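Local coordinates for protein YPL144W (Saccharomyces cerevisiae, PDB 2Z5B) that acts as a chaperone in 20S proteasome assembly, forming a heterodimer with IRC25 that binds proteasome precursors and facilitates formation of the alpha-ring, at residues A65-R70 / S81-I86; D34-I39 / R110-C115; S57-Y62 / Y116-S121; D93-D98 / E125-L130. All blocks are in the same frame, centred on the assembly; numbering follows the deposited sequence.

Overall arrangement
The four contacts trace how one mixed sheet is assembled and backed by helices. Contacts 1 and 3 share strand 58-67, which lies between 115-121 and the outer strand 83-87; their centres lie 21 Å apart. Contact 1 is nested along the chain inside the loops closed by contacts 2 and 3. Helix 94-111 begins in contact 4 and ends in contact 2, whose centres are 27 Å apart on opposite sides of the chain's centre. Contacts 3 and 4, with centres 11 Å apart, touch through W119 and E125. Residues of contacts 2 and 3 also meet YLR021W, tying this framework to the heterodimer.

Contact 1 (A65-R70 / S81-I86); sequences AIPLMR and SNVVGI
I66 and V84 form the central antiparallel hydrogen-bonded pair between strands 65-67 and 83-86, and each satisfies both backbone groups of the other: I66 N donates to V84 O at 3.0 Å, and V84 N returns a bond to I66 O at 2.9 Å. Both carbonyls also receive CA-H...O contacts, V84 O from the CA of A65 and I66 O from the CA of V83. P67 has no N-H to give, and the next donor is L68 N, which reaches N82 O at 2.6 Å in a nearly straight bond (169°). Past the strand ends the pairing passes to side chains. R70 NH2 meets S81 OG at 2.6 Å, near the guanidinium plane, but the bend at the hydrogen makes this a weak bond; P67 CB lies over one face of the same group.

Apolar atoms fill in around the polar pairs. V83 straddles two neighbours, with CG1 3.7 Å from A65 CB and CG2 turned to P67 CA, on the side covered by T105, S108 and E109 of helix 94-111. An alanine in place of V83 would probably open a gap between A65, P67 and that helix. On the other face V84 CG1, set between its own N and carbonyl carbon (chi1 53°), packs 3.6 Å from L68 CD2, and N82 ND2 lies beside L68 CB. The chemistry implies that cohesion at this exposed hairpin rests mainly on backbone bonds, with apolar contacts lining both faces and V83 and P67 turned to helix 94-111.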
loop_
_atom_site.group_PDB
_atom_site.type_symbol
_atom_site.label_atom_id
_atom_site.label_comp_id
_atom_site.label_asym_id
_atom_site.label_seq_id
_atom_site.Cartn_x
_atom_site.Cartn_y
_atom_site.Cartn_z
ATOM N N ALA A 65 -5.711 -10.827 1.363
ATOM C CA ALA A 65 -6.438 -12.073 1.070
ATOM C C ALA A 65 -6.688 -12.262 -0.421
ATOM O O ALA A 65 -6.739 -11.297 -1.181
ATOM C CB ALA A 65 -7.750 -12.141 1.829
ATOM N N ILE A 66 -6.854 -13.518 -0.830
ATOM C CA ILE A 66 -7.056 -13.872 -2.221
ATOM C C ILE A 66 -7.801 -15.225 -2.257
ATOM O O ILE A 66 -7.572 -16.073 -1.385
ATOM C CB ILE A 66 -5.670 -13.910 -2.992
ATOM C CG1 ILE A 66 -5.857 -14.194 -4.496
ATOM C CG2 ILE A 66 -4.685 -14.890 -2.336
ATOM C CD1 ILE A 66 -4.604 -13.983 -5.347
ATOM N N PRO A 67 -8.725 -15.409 -3.229
ATOM C CA PRO A 67 -9.351 -16.725 -3.377
ATOM C C PRO A 67 -8.275 -17.761 -3.691
ATOM O O PRO A 67 -7.402 -17.498 -4.516
ATOM C CB PRO A 67 -10.294 -16.538 -4.569
ATOM C CG PRO A 67 -10.515 -15.039 -4.669
ATOM C CD PRO A 67 -9.222 -14.445 -4.230
ATOM N N LEU A 68 -8.316 -18.908 -3.012
ATOM C CA LEU A 68 -7.296 -19.949 -3.213
ATOM C C LEU A 68 -7.472 -20.674 -4.556
ATOM O O LEU A 68 -6.489 -20.960 -5.233
ATOM C CB LEU A 68 -7.289 -20.949 -2.041
ATOM C CG LEU A 68 -6.157 -21.959 -1.720
ATOM C CD1 LEU A 68 -5.768 -22.882 -2.882
ATOM C CD2 LEU A 68 -4.901 -21.311 -1.151
ATOM N N MET A 69 -8.716 -20.942 -4.948
ATOM C CA MET A 69 -8.997 -21.809 -6.106
ATOM C C MET A 69 -9.543 -21.085 -7.347
ATOM O O MET A 69 -9.205 -19.929 -7.603
ATOM C CB MET A 69 -9.927 -22.963 -5.698
ATOM C CG MET A 69 -9.302 -23.951 -4.709
ATOM S SD MET A 69 -10.512 -24.888 -3.741
ATOM C CE MET A 69 -11.679 -23.588 -3.297
ATOM N N ARG A 70 -10.387 -21.791 -8.104
ATOM C CA ARG A 70 -10.973 -21.331 -9.376
ATOM C C ARG A 70 -10.009 -21.516 -10.545
ATOM O O ARG A 70 -10.064 -22.525 -11.256
ATOM C CB ARG A 70 -11.487 -19.883 -9.317
ATOM C CG ARG A 70 -12.639 -19.641 -8.344
ATOM C CD ARG A 70 -12.193 -18.793 -7.158
ATOM N NE ARG A 70 -13.231 -18.697 -6.134
ATOM C CZ ARG A 70 -13.170 -19.259 -4.929
ATOM N NH1 ARG A 70 -12.105 -19.966 -4.551
ATOM N NH2 ARG A 70 -14.184 -19.105 -4.090
ATOM N N SER A 81 -16.343 -21.703 -0.750
ATOM C CA SER A 81 -15.274 -20.826 -1.217
ATOM C C SER A 81 -14.077 -20.849 -0.262
ATOM O O SER A 81 -14.250 -20.660 0.939
ATOM C CB SER A 81 -15.798 -19.387 -1.372
ATOM O OG SER A 81 -14.738 -18.458 -1.604
ATOM N N ASN A 82 -12.877 -21.084 -0.789
ATOM C CA ASN A 82 -11.661 -20.897 -0.003
ATOM C C ASN A 82 -10.898 -19.619 -0.375
ATOM O O ASN A 82 -10.401 -19.482 -1.493
ATOM C CB ASN A 82 -10.726 -22.111 -0.074
ATOM C CG ASN A 82 -9.714 -22.135 1.071
ATOM O OD1 ASN A 82 -10.043 -21.797 2.206
ATOM N ND2 ASN A 82 -8.481 -22.526 0.774
ATOM N N VAL A 83 -10.844 -18.688 0.576
ATOM C CA VAL A 83 -9.978 -17.516 0.504
ATOM C C VAL A 83 -8.860 -17.703 1.537
ATOM O O VAL A 83 -9.119 -18.075 2.680
ATOM C CB VAL A 83 -10.799 -16.197 0.737
ATOM C CG1 VAL A 83 -9.936 -15.061 1.273
ATOM C CG2 VAL A 83 -11.499 -15.768 -0.551
ATOM N N VAL A 84 -7.616 -17.485 1.122
ATOM C CA VAL A 84 -6.470 -17.547 2.031
ATOM C C VAL A 84 -5.988 -16.127 2.337
ATOM O O VAL A 84 -5.989 -15.272 1.466
ATOM C CB VAL A 84 -5.315 -18.413 1.431
ATOM C CG1 VAL A 84 -4.937 -17.949 0.026
ATOM C CG2 VAL A 84 -4.095 -18.430 2.336
ATOM N N GLY A 85 -5.582 -15.880 3.575
ATOM C CA GLY A 85 -5.166 -14.542 3.960
ATOM C C GLY A 85 -4.025 -14.544 4.942
ATOM O O GLY A 85 -3.818 -15.520 5.676
ATOM N N ILE A 86 -3.281 -13.446 4.950
ATOM C CA ILE A 86 -2.165 -13.271 5.860
ATOM C C ILE A 86 -1.918 -11.791 6.168
ATOM O O ILE A 86 -2.113 -10.932 5.296
ATOM C CB ILE A 86 -0.867 -13.964 5.306
ATOM C CG1 ILE A 86 0.066 -14.380 6.450
ATOM C CG2 ILE A 86 -0.141 -13.098 4.255
ATOM C CD1 ILE A 86 0.843 -15.676 6.180
#

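Contact 2 (D34-I39 / R110-C115); sequences DRSKKI and RFNRPC
The turn that leaves helix 94-111 and enters strand 115-121 meets the loop between strands 24-31 and 41-47, and its main tie is an arginine that grips backbone carbonyls. R113 lays its guanidinium edge against two of them. NE and NH1 both bond I39 O, at 2.8 and 2.9 Å, a side-on grip in which NE approaches nearly along the C=O direction while NH1 uses a lone pair. NH2 bonds R35 O at 2.5 Å with the acceptor again close to the guanidinium plane. Three bonds to two carbonyls thus fix the rotation of the group and bridge the loop from R35 to I39.

The side chain leaves with CG between the backbone N and the carbonyl carbon (chi1 63°), and a bend at chi3 (-38°) turns the head toward the loop. K37 O lies 3.5 Å from R113 CB, over the guanidinium's rim, and 3.6 Å from P114 CD. Farther along, S36 CB rests 3.4 Å from N112 CB, while S36 OG makes only a weak bond to F111 O. N112, with positive phi, is where the chain departs from helical geometry.

Around this turn, F111 packs on L145 and L149 of helix 134-149, P31 at the end of strand 24-31 touches both I39 and R113, and P114 pairs its backbone with I41 of strand 41-47, while K38 and I39 pack on the neighbouring YLR021W chain.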
loop_
_atom_site.group_PDB
_atom_site.type_symbol
_atom_site.label_atom_id
_atom_site.label_comp_id
_atom_site.label_asym_id
_atom_site.label_seq_id
_atom_site.Cartn_x
_atom_site.Cartn_y
_atom_site.Cartn_z
ATOM N N ASP A 34 -15.647 -4.196 -13.714
ATOM C CA ASP A 34 -15.685 -5.297 -12.762
ATOM C C ASP A 34 -16.648 -6.453 -13.009
ATOM O O ASP A 34 -17.879 -6.287 -13.045
ATOM C CB ASP A 34 -15.864 -4.764 -11.337
ATOM C CG ASP A 34 -17.170 -4.039 -11.152
ATOM O OD1 ASP A 34 -17.373 -2.991 -11.805
ATOM O OD2 ASP A 34 -18.001 -4.529 -10.358
ATOM N N ARG A 35 -16.044 -7.618 -13.207
ATOM C CA ARG A 35 -16.600 -8.875 -12.738
ATOM C C ARG A 35 -15.614 -9.358 -11.666
ATOM O O ARG A 35 -15.026 -8.531 -10.951
ATOM C CB ARG A 35 -16.775 -9.890 -13.874
ATOM C CG ARG A 35 -18.043 -9.673 -14.697
ATOM C CD ARG A 35 -18.681 -10.997 -15.109
ATOM N NE ARG A 35 -19.937 -10.798 -15.832
ATOM C CZ ARG A 35 -21.139 -10.724 -15.265
ATOM N NH1 ARG A 35 -21.271 -10.832 -13.948
ATOM N NH2 ARG A 35 -22.216 -10.540 -16.020
ATOM N N SER A 36 -15.413 -10.670 -11.562
ATOM C CA SER A 36 -14.571 -11.245 -10.518
ATOM C C SER A 36 -13.242 -11.744 -11.089
ATOM O O SER A 36 -13.203 -12.801 -11.738
ATOM C CB SER A 36 -15.327 -12.387 -9.834
ATOM O OG SER A 36 -16.568 -11.941 -9.307
ATOM N N LYS A 37 -12.158 -10.993 -10.856
ATOM C CA LYS A 37 -10.863 -11.303 -11.496
ATOM C C LYS A 37 -9.544 -10.820 -10.857
ATOM O O LYS A 37 -9.328 -10.961 -9.653
ATOM C CB LYS A 37 -10.887 -10.927 -12.985
ATOM C CG LYS A 37 -10.865 -12.132 -13.934
ATOM C CD LYS A 37 -9.565 -12.915 -13.787
ATOM C CE LYS A 37 -9.332 -13.859 -14.948
ATOM N NZ LYS A 37 -7.922 -14.341 -14.960
ATOM N N LYS A 38 -8.669 -10.270 -11.700
ATOM C CA LYS A 38 -7.239 -10.167 -11.427
ATOM C C LYS A 38 -6.792 -8.896 -10.700
ATOM O O LYS A 38 -5.759 -8.895 -10.029
ATOM C CB LYS A 38 -6.473 -10.277 -12.748
ATOM C CG LYS A 38 -5.109 -10.939 -12.614
ATOM C CD LYS A 38 -4.578 -11.421 -13.966
ATOM C CE LYS A 38 -3.812 -12.748 -13.822
ATOM N NZ LYS A 38 -2.930 -12.806 -12.609
ATOM N N ILE A 39 -7.549 -7.818 -10.860
ATOM C CA ILE A 39 -7.199 -6.541 -10.254
ATOM C C ILE A 39 -7.639 -6.540 -8.784
ATOM O O ILE A 39 -8.816 -6.738 -8.502
ATOM C CB ILE A 39 -7.816 -5.354 -11.032
ATOM C CG1 ILE A 39 -7.179 -5.253 -12.430
ATOM C CG2 ILE A 39 -7.654 -4.044 -10.246
ATOM C CD1 ILE A 39 -7.885 -4.297 -13.382
ATOM N N ARG A 110 -16.461 -11.830 -1.014
ATOM C CA ARG A 110 -17.612 -11.150 -1.577
ATOM C C ARG A 110 -17.429 -10.856 -3.059
ATOM O O ARG A 110 -18.364 -10.993 -3.847
ATOM C CB ARG A 110 -17.929 -9.872 -0.784
ATOM C CG ARG A 110 -19.197 -9.135 -1.213
ATOM C CD ARG A 110 -20.433 -10.051 -1.270
ATOM N NE ARG A 110 -21.634 -9.335 -1.706
ATOM C CZ ARG A 110 -21.903 -8.989 -2.965
ATOM N NH1 ARG A 110 -21.055 -9.276 -3.943
ATOM N NH2 ARG A 110 -23.028 -8.339 -3.245
ATOM N N PHE A 111 -16.215 -10.484 -3.448
ATOM C CA PHE A 111 -16.004 -9.984 -4.795
ATOM C C PHE A 111 -15.115 -10.859 -5.652
ATOM O O PHE A 111 -14.858 -10.533 -6.807
ATOM C CB PHE A 111 -15.523 -8.531 -4.744
ATOM C CG PHE A 111 -16.494 -7.621 -4.056
ATOM C CD1 PHE A 111 -17.703 -7.270 -4.676
ATOM C CD2 PHE A 111 -16.230 -7.142 -2.780
ATOM C CE1 PHE A 111 -18.612 -6.449 -4.036
ATOM C CE2 PHE A 111 -17.133 -6.323 -2.134
ATOM C CZ PHE A 111 -18.325 -5.969 -2.763
ATOM N N ASN A 112 -14.678 -11.978 -5.075
ATOM C CA ASN A 112 -13.874 -12.978 -5.761
ATOM C C ASN A 112 -12.630 -12.371 -6.414
ATOM O O ASN A 112 -12.348 -12.607 -7.589
ATOM C CB ASN A 112 -14.739 -13.770 -6.760
ATOM C CG ASN A 112 -14.027 -15.003 -7.328
ATOM O OD1 ASN A 112 -14.408 -15.515 -8.382
ATOM N ND2 ASN A 112 -13.006 -15.477 -6.637
ATOM N N ARG A 113 -11.895 -11.580 -5.632
ATOM C CA ARG A 113 -10.649 -10.972 -6.097
ATOM C C ARG A 113 -9.688 -10.759 -4.931
ATOM O O ARG A 113 -10.113 -10.786 -3.779
ATOM C CB ARG A 113 -10.944 -9.640 -6.784
ATOM C CG ARG A 113 -11.557 -8.584 -5.889
ATOM C CD ARG A 113 -12.266 -7.554 -6.727
ATOM N NE ARG A 113 -11.498 -7.301 -7.929
ATOM C CZ ARG A 113 -11.974 -7.406 -9.166
ATOM N NH1 ARG A 113 -11.166 -7.171 -10.184
ATOM N NH2 ARG A 113 -13.244 -7.708 -9.381
ATOM N N PRO A 114 -8.392 -10.536 -5.224
ATOM C CA PRO A 114 -7.494 -10.297 -4.103
ATOM C C PRO A 114 -7.850 -8.949 -3.453
ATOM O O PRO A 114 -8.474 -8.099 -4.109
ATOM C CB PRO A 114 -6.103 -10.259 -4.746
ATOM C CG PRO A 114 -6.292 -10.754 -6.181
ATOM C CD PRO A 114 -7.704 -10.451 -6.527
ATOM N N CYS A 115 -7.495 -8.800 -2.175
ATOM C CA CYS A 115 -7.812 -7.606 -1.396
ATOM C C CYS A 115 -6.668 -7.305 -0.444
ATOM O O CYS A 115 -6.153 -8.219 0.214
ATOM C CB CYS A 115 -9.100 -7.817 -0.558
ATOM S SG CYS A 115 -9.688 -6.321 0.311
#

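Contact 3 (S57-Y62 / Y116-S121)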
loop_
_atom_site.group_PDB
_atom_site.type_symbol
_atom_site.label_atom_id
_atom_site.label_comp_id
_atom_site.label_asym_id
_atom_site.label_seq_id
_atom_site.Cartn_x
_atom_site.Cartn_y
_atom_site.Cartn_z
ATOM N N SER A 57 -2.641 9.732 11.405
ATOM C CA SER A 57 -3.055 8.376 11.791
ATOM C C SER A 57 -1.947 7.359 11.583
ATOM O O SER A 57 -1.011 7.607 10.835
ATOM C CB SER A 57 -4.299 7.969 11.011
ATOM O OG SER A 57 -5.377 8.834 11.339
ATOM N N SER A 58 -2.048 6.218 12.267
ATOM C CA SER A 58 -1.056 5.160 12.142
ATOM C C SER A 58 -1.567 4.064 11.233
ATOM O O SER A 58 -2.753 3.756 11.248
ATOM C CB SER A 58 -0.750 4.536 13.508
ATOM O OG SER A 58 -0.181 5.481 14.386
ATOM N N LEU A 59 -0.668 3.469 10.451
ATOM C CA LEU A 59 -1.003 2.255 9.711
ATOM C C LEU A 59 -0.849 1.106 10.709
ATOM O O LEU A 59 0.266 0.711 11.022
ATOM C CB LEU A 59 -0.079 2.071 8.502
ATOM C CG LEU A 59 -0.499 1.021 7.455
ATOM C CD1 LEU A 59 0.359 1.061 6.196
ATOM C CD2 LEU A 59 -0.493 -0.371 8.018
ATOM N N SER A 60 -1.963 0.610 11.239
ATOM C CA SER A 60 -1.893 -0.329 12.365
ATOM C C SER A 60 -1.709 -1.755 11.896
ATOM O O SER A 60 -0.986 -2.538 12.521
ATOM C CB SER A 60 -3.137 -0.211 13.254
ATOM O OG SER A 60 -3.123 1.013 13.955
ATOM N N CYS A 61 -2.355 -2.083 10.789
ATOM C CA CYS A 61 -2.277 -3.433 10.230
ATOM C C CYS A 61 -2.534 -3.376 8.727
ATOM O O CYS A 61 -3.349 -2.577 8.293
ATOM C CB CYS A 61 -3.322 -4.323 10.918
ATOM S SG CYS A 61 -3.267 -6.062 10.425
ATOM N N TYR A 62 -1.816 -4.205 7.956
ATOM C CA TYR A 62 -1.956 -4.317 6.490
ATOM C C TYR A 62 -2.188 -5.786 6.241
ATOM O O TYR A 62 -1.304 -6.605 6.540
ATOM C CB TYR A 62 -0.656 -3.905 5.784
ATOM C CG TYR A 62 -0.752 -3.649 4.286
ATOM C CD1 TYR A 62 -1.941 -3.169 3.693
ATOM C CD2 TYR A 62 0.356 -3.833 3.463
ATOM C CE1 TYR A 62 -1.998 -2.914 2.328
ATOM C CE2 TYR A 62 0.297 -3.576 2.098
ATOM C CZ TYR A 62 -0.875 -3.098 1.540
ATOM O OH TYR A 62 -0.947 -2.850 0.175
ATOM N N TYR A 116 -6.297 -6.028 -0.377
ATOM C CA TYR A 116 -5.344 -5.513 0.571
ATOM C C TYR A 116 -6.135 -4.572 1.468
ATOM O O TYR A 116 -6.843 -3.687 0.976
ATOM C CB TYR A 116 -4.241 -4.715 -0.125
ATOM C CG TYR A 116 -3.335 -5.528 -1.020
ATOM C CD1 TYR A 116 -3.746 -5.915 -2.300
ATOM C CD2 TYR A 116 -2.053 -5.881 -0.599
ATOM C CE1 TYR A 116 -2.911 -6.645 -3.128
ATOM C CE2 TYR A 116 -1.204 -6.601 -1.433
ATOM C CZ TYR A 116 -1.652 -6.981 -2.686
ATOM O OH TYR A 116 -0.843 -7.708 -3.514
ATOM N N VAL A 117 -6.016 -4.753 2.779
ATOM C CA VAL A 117 -6.730 -3.874 3.707
ATOM C C VAL A 117 -5.773 -3.221 4.697
ATOM O O VAL A 117 -4.969 -3.887 5.329
ATOM C CB VAL A 117 -7.827 -4.649 4.487
ATOM C CG1 VAL A 117 -8.322 -3.865 5.671
ATOM C CG2 VAL A 117 -8.996 -4.937 3.587
ATOM N N THR A 118 -5.873 -1.907 4.831
ATOM C CA THR A 118 -5.176 -1.210 5.886
ATOM C C THR A 118 -6.161 -0.741 6.935
ATOM O O THR A 118 -7.148 -0.099 6.584
ATOM C CB THR A 118 -4.492 0.066 5.329
ATOM O OG1 THR A 118 -3.480 -0.314 4.382
ATOM C CG2 THR A 118 -3.863 0.858 6.446
ATOM N N TRP A 119 -5.856 -0.990 8.215
ATOM C CA TRP A 119 -6.582 -0.333 9.287
ATOM C C TRP A 119 -5.760 0.871 9.762
ATOM O O TRP A 119 -4.615 0.732 10.184
ATOM C CB TRP A 119 -7.001 -1.261 10.458
ATOM C CG TRP A 119 -7.788 -0.422 11.468
ATOM C CD1 TRP A 119 -7.276 0.234 12.538
ATOM C CD2 TRP A 119 -9.186 -0.071 11.409
ATOM N NE1 TRP A 119 -8.268 0.952 13.172
ATOM C CE2 TRP A 119 -9.449 0.782 12.495
ATOM C CE3 TRP A 119 -10.241 -0.405 10.538
ATOM C CZ2 TRP A 119 -10.733 1.294 12.762
ATOM C CZ3 TRP A 119 -11.511 0.106 10.796
ATOM C CH2 TRP A 119 -11.749 0.943 11.893
ATOM N N SER A 120 -6.353 2.046 9.605
ATOM C CA SER A 120 -5.752 3.326 9.947
ATOM C C SER A 120 -6.288 3.754 11.308
ATOM O O SER A 120 -7.493 3.911 11.470
ATOM C CB SER A 120 -6.136 4.373 8.877
ATOM O OG SER A 120 -5.818 5.691 9.318
ATOM N N SER A 121 -5.385 3.969 12.263
ATOM C CA SER A 121 -5.756 4.305 13.637
ATOM C C SER A 121 -5.554 5.778 13.939
ATOM O O SER A 121 -4.437 6.271 13.878
ATOM C CB SER A 121 -4.921 3.485 14.622
ATOM O OG SER A 121 -5.264 2.111 14.535
HETATM O O HOH W 1 -7.918 7.098 10.465
#
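Strands 58-62 and 116-121 run antiparallel at 141°, with S58 and S121 exchanging two nearly straight backbone bonds, S60 N donating to W119 O at 2.9 Å, and W119 N donating to C61 O. S60 and C61 thus both lie opposite W119 in a classic beta bulge, S60 having phi/psi of -86/-37°, outside extended strand values. C61 N, buried nearby, finds no partner in the model.

S60 OG donates to S121 OG in a very short bond of 2.5 Å, and S121 OG is also bonded to E125. At the strand end, a water joins S57 OG to S120 OG. L59 CG meets T118 CG2 at 3.5 Å, the two side chains crossing at about a right angle. With CG anti to the backbone N (chi1 -166°), the Y62 ring reaches past T118 to Y116: CD1 comes 3.3 Å from T118 OG1, and OH comes 3.3 Å from CD2 of Y116. The two rings are tilted by 33°. The hydroxyl of Y62 bonds S144 of the neighbouring YLR021W chain, and a leucine in its place, lacking the hydroxyl, would probably leave that serine without this mate and open a gap beside Y116.

The L59, Y62 and T118 side packs on the YLR021W chain. On the other side, C61 and V117 lie against helix 94-111, while strand 41-47 flanks 115-121 beyond this pair.

Contact 4 (D93-D98 / E125-L130); sequences DDRIRD and EDPSML
P127 lies over the centre of one face of the R95 guanidinium, its CB 3.6 Å above the plane and its CG nearer the NH2 end. The same proline CG approaches D93 OD2 at 3.5 Å, and I96 CD1 closes on it from deeper in the fold. L130 adds a second apolar touch, its CD2 lying 3.8 Å from R95 O and near I96 CA. No hydrogen bond crosses between the two segments; D126 OD1 stands 4.1 Å from R95 NH1, but well out of the guanidinium plane, so the attraction is one of charge alone.

What holds R95 flat against the proline is D93, in a side-on salt bridge with one nitrogen to each carboxylate oxygen. R95 NE donates to D93 OD1 at 3.1 Å in a nearly straight bond (172°), and NH2 reaches OD2, which is tilted from the guanidinium plane. D126 OD1 accepts from S128 N at 3.1 Å, a capping bond at the turn leading into helix 128-132. Farther out, E125 is fixed by S121 and W119. D93 OD1 also accepts from R95 N, so the N-cap of helix 94-111 doubles as the clamp for an arginine-proline face contact, with I96 and L130 set against W119 of the sheet.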
loop_
_atom_site.group_PDB
_atom_site.type_symbol
_atom_site.label_atom_id
_atom_site.label_comp_id
_atom_site.label_asym_id
_atom_site.label_seq_id
_atom_site.Cartn_x
_atom_site.Cartn_y
_atom_site.Cartn_z
ATOM N N ASP A 93 -2.143 -6.155 18.611
ATOM C CA ASP A 93 -3.506 -5.926 19.088
ATOM C C ASP A 93 -4.520 -6.783 18.328
ATOM O O ASP A 93 -4.807 -6.516 17.153
ATOM C CB ASP A 93 -3.845 -4.439 18.960
ATOM C CG ASP A 93 -5.078 -4.048 19.743
ATOM O OD1 ASP A 93 -5.945 -4.912 19.969
ATOM O OD2 ASP A 93 -5.182 -2.865 20.125
ATOM N N ASP A 94 -5.059 -7.814 18.991
ATOM C CA ASP A 94 -6.084 -8.702 18.393
ATOM C C ASP A 94 -7.300 -7.951 17.857
ATOM O O ASP A 94 -7.903 -8.376 16.880
ATOM C CB ASP A 94 -6.620 -9.726 19.414
ATOM C CG ASP A 94 -5.553 -10.661 19.959
ATOM O OD1 ASP A 94 -4.390 -10.643 19.493
ATOM O OD2 ASP A 94 -5.900 -11.443 20.879
ATOM N N ARG A 95 -7.686 -6.865 18.535
ATOM C CA ARG A 95 -8.878 -6.079 18.174
ATOM C C ARG A 95 -8.717 -5.427 16.795
ATOM O O ARG A 95 -9.661 -5.385 16.003
ATOM C CB ARG A 95 -9.144 -4.989 19.222
ATOM C CG ARG A 95 -9.431 -5.519 20.648
ATOM C CD ARG A 95 -9.457 -4.379 21.669
ATOM N NE ARG A 95 -8.123 -3.821 21.872
ATOM C CZ ARG A 95 -7.823 -2.838 22.720
ATOM N NH1 ARG A 95 -8.760 -2.276 23.473
ATOM N NH2 ARG A 95 -6.571 -2.414 22.808
ATOM N N ILE A 96 -7.520 -4.913 16.533
ATOM C CA ILE A 96 -7.165 -4.382 15.208
ATOM C C ILE A 96 -6.978 -5.516 14.195
ATOM O O ILE A 96 -7.575 -5.468 13.127
ATOM C CB ILE A 96 -5.915 -3.473 15.274
ATOM C CG1 ILE A 96 -6.206 -2.266 16.182
ATOM C CG2 ILE A 96 -5.504 -3.010 13.862
ATOM C CD1 ILE A 96 -4.982 -1.481 16.610
ATOM N N ARG A 97 -6.176 -6.536 14.541
ATOM C CA ARG A 97 -5.939 -7.688 13.643
ATOM C C ARG A 97 -7.206 -8.393 13.176
ATOM O O ARG A 97 -7.342 -8.724 11.973
ATOM C CB ARG A 97 -4.992 -8.726 14.274
ATOM C CG ARG A 97 -4.221 -9.570 13.241
ATOM C CD ARG A 97 -3.452 -10.733 13.880
ATOM N NE ARG A 97 -2.685 -10.279 15.041
ATOM C CZ ARG A 97 -3.016 -10.507 16.308
ATOM N NH1 ARG A 97 -4.112 -11.203 16.617
ATOM N NH2 ARG A 97 -2.250 -10.020 17.267
ATOM N N ASP A 98 -8.118 -8.652 14.120
ATOM C CA ASP A 98 -9.431 -9.253 13.804
ATOM C C ASP A 98 -10.134 -8.463 12.717
ATOM O O ASP A 98 -10.625 -9.029 11.744
ATOM C CB ASP A 98 -10.346 -9.334 15.043
ATOM C CG ASP A 98 -9.954 -10.460 15.994
ATOM O OD1 ASP A 98 -8.987 -11.214 15.685
ATOM O OD2 ASP A 98 -10.603 -10.567 17.063
ATOM N N GLU A 125 -7.616 6.792 18.921
ATOM C CA GLU A 125 -8.347 5.534 18.869
ATOM C C GLU A 125 -8.294 4.702 20.139
ATOM O O GLU A 125 -7.222 4.412 20.677
ATOM C CB GLU A 125 -7.812 4.688 17.721
ATOM C CG GLU A 125 -8.589 3.442 17.468
ATOM C CD GLU A 125 -7.991 2.703 16.321
ATOM O OE1 GLU A 125 -6.963 2.026 16.534
ATOM O OE2 GLU A 125 -8.519 2.858 15.204
ATOM N N ASP A 126 -9.476 4.293 20.579
ATOM C CA ASP A 126 -9.628 3.212 21.533
ATOM C C ASP A 126 -10.096 1.988 20.712
ATOM O O ASP A 126 -11.244 1.944 20.280
ATOM C CB ASP A 126 -10.677 3.621 22.578
ATOM C CG ASP A 126 -11.066 2.495 23.512
ATOM O OD1 ASP A 126 -10.415 1.425 23.495
ATOM O OD2 ASP A 126 -12.052 2.692 24.265
ATOM N N PRO A 127 -9.215 0.998 20.477
ATOM C CA PRO A 127 -9.663 -0.147 19.665
ATOM C C PRO A 127 -10.861 -0.975 20.198
ATOM O O PRO A 127 -11.395 -1.796 19.451
ATOM C CB PRO A 127 -8.409 -1.019 19.546
ATOM C CG PRO A 127 -7.271 -0.110 19.815
ATOM C CD PRO A 127 -7.806 0.855 20.873
ATOM N N SER A 128 -11.293 -0.764 21.446
ATOM C CA SER A 128 -12.579 -1.344 21.900
ATOM C C SER A 128 -13.763 -0.942 21.018
ATOM O O SER A 128 -14.756 -1.683 20.929
ATOM C CB SER A 128 -12.879 -1.026 23.376
ATOM O OG SER A 128 -13.555 0.226 23.514
ATOM N N MET A 129 -13.660 0.230 20.385
ATOM C CA MET A 129 -14.630 0.708 19.391
ATOM C C MET A 129 -14.754 -0.232 18.181
ATOM O O MET A 129 -15.820 -0.354 17.597
ATOM C CB MET A 129 -14.229 2.100 18.893
ATOM C CG MET A 129 -15.098 3.267 19.346
ATOM S SD MET A 129 -15.079 4.628 18.121
ATOM C CE MET A 129 -14.859 6.008 19.249
ATOM N N LEU A 130 -13.653 -0.873 17.796
ATOM C CA LEU A 130 -13.665 -1.827 16.674
ATOM C C LEU A 130 -14.456 -3.072 17.064
ATOM O O LEU A 130 -15.199 -3.621 16.255
ATOM C CB LEU A 130 -12.237 -2.212 16.260
ATOM C CG LEU A 130 -11.436 -1.204 15.405
ATOM C CD1 LEU A 130 -10.957 -0.025 16.235
ATOM C CD2 LEU A 130 -10.243 -1.879 14.760
#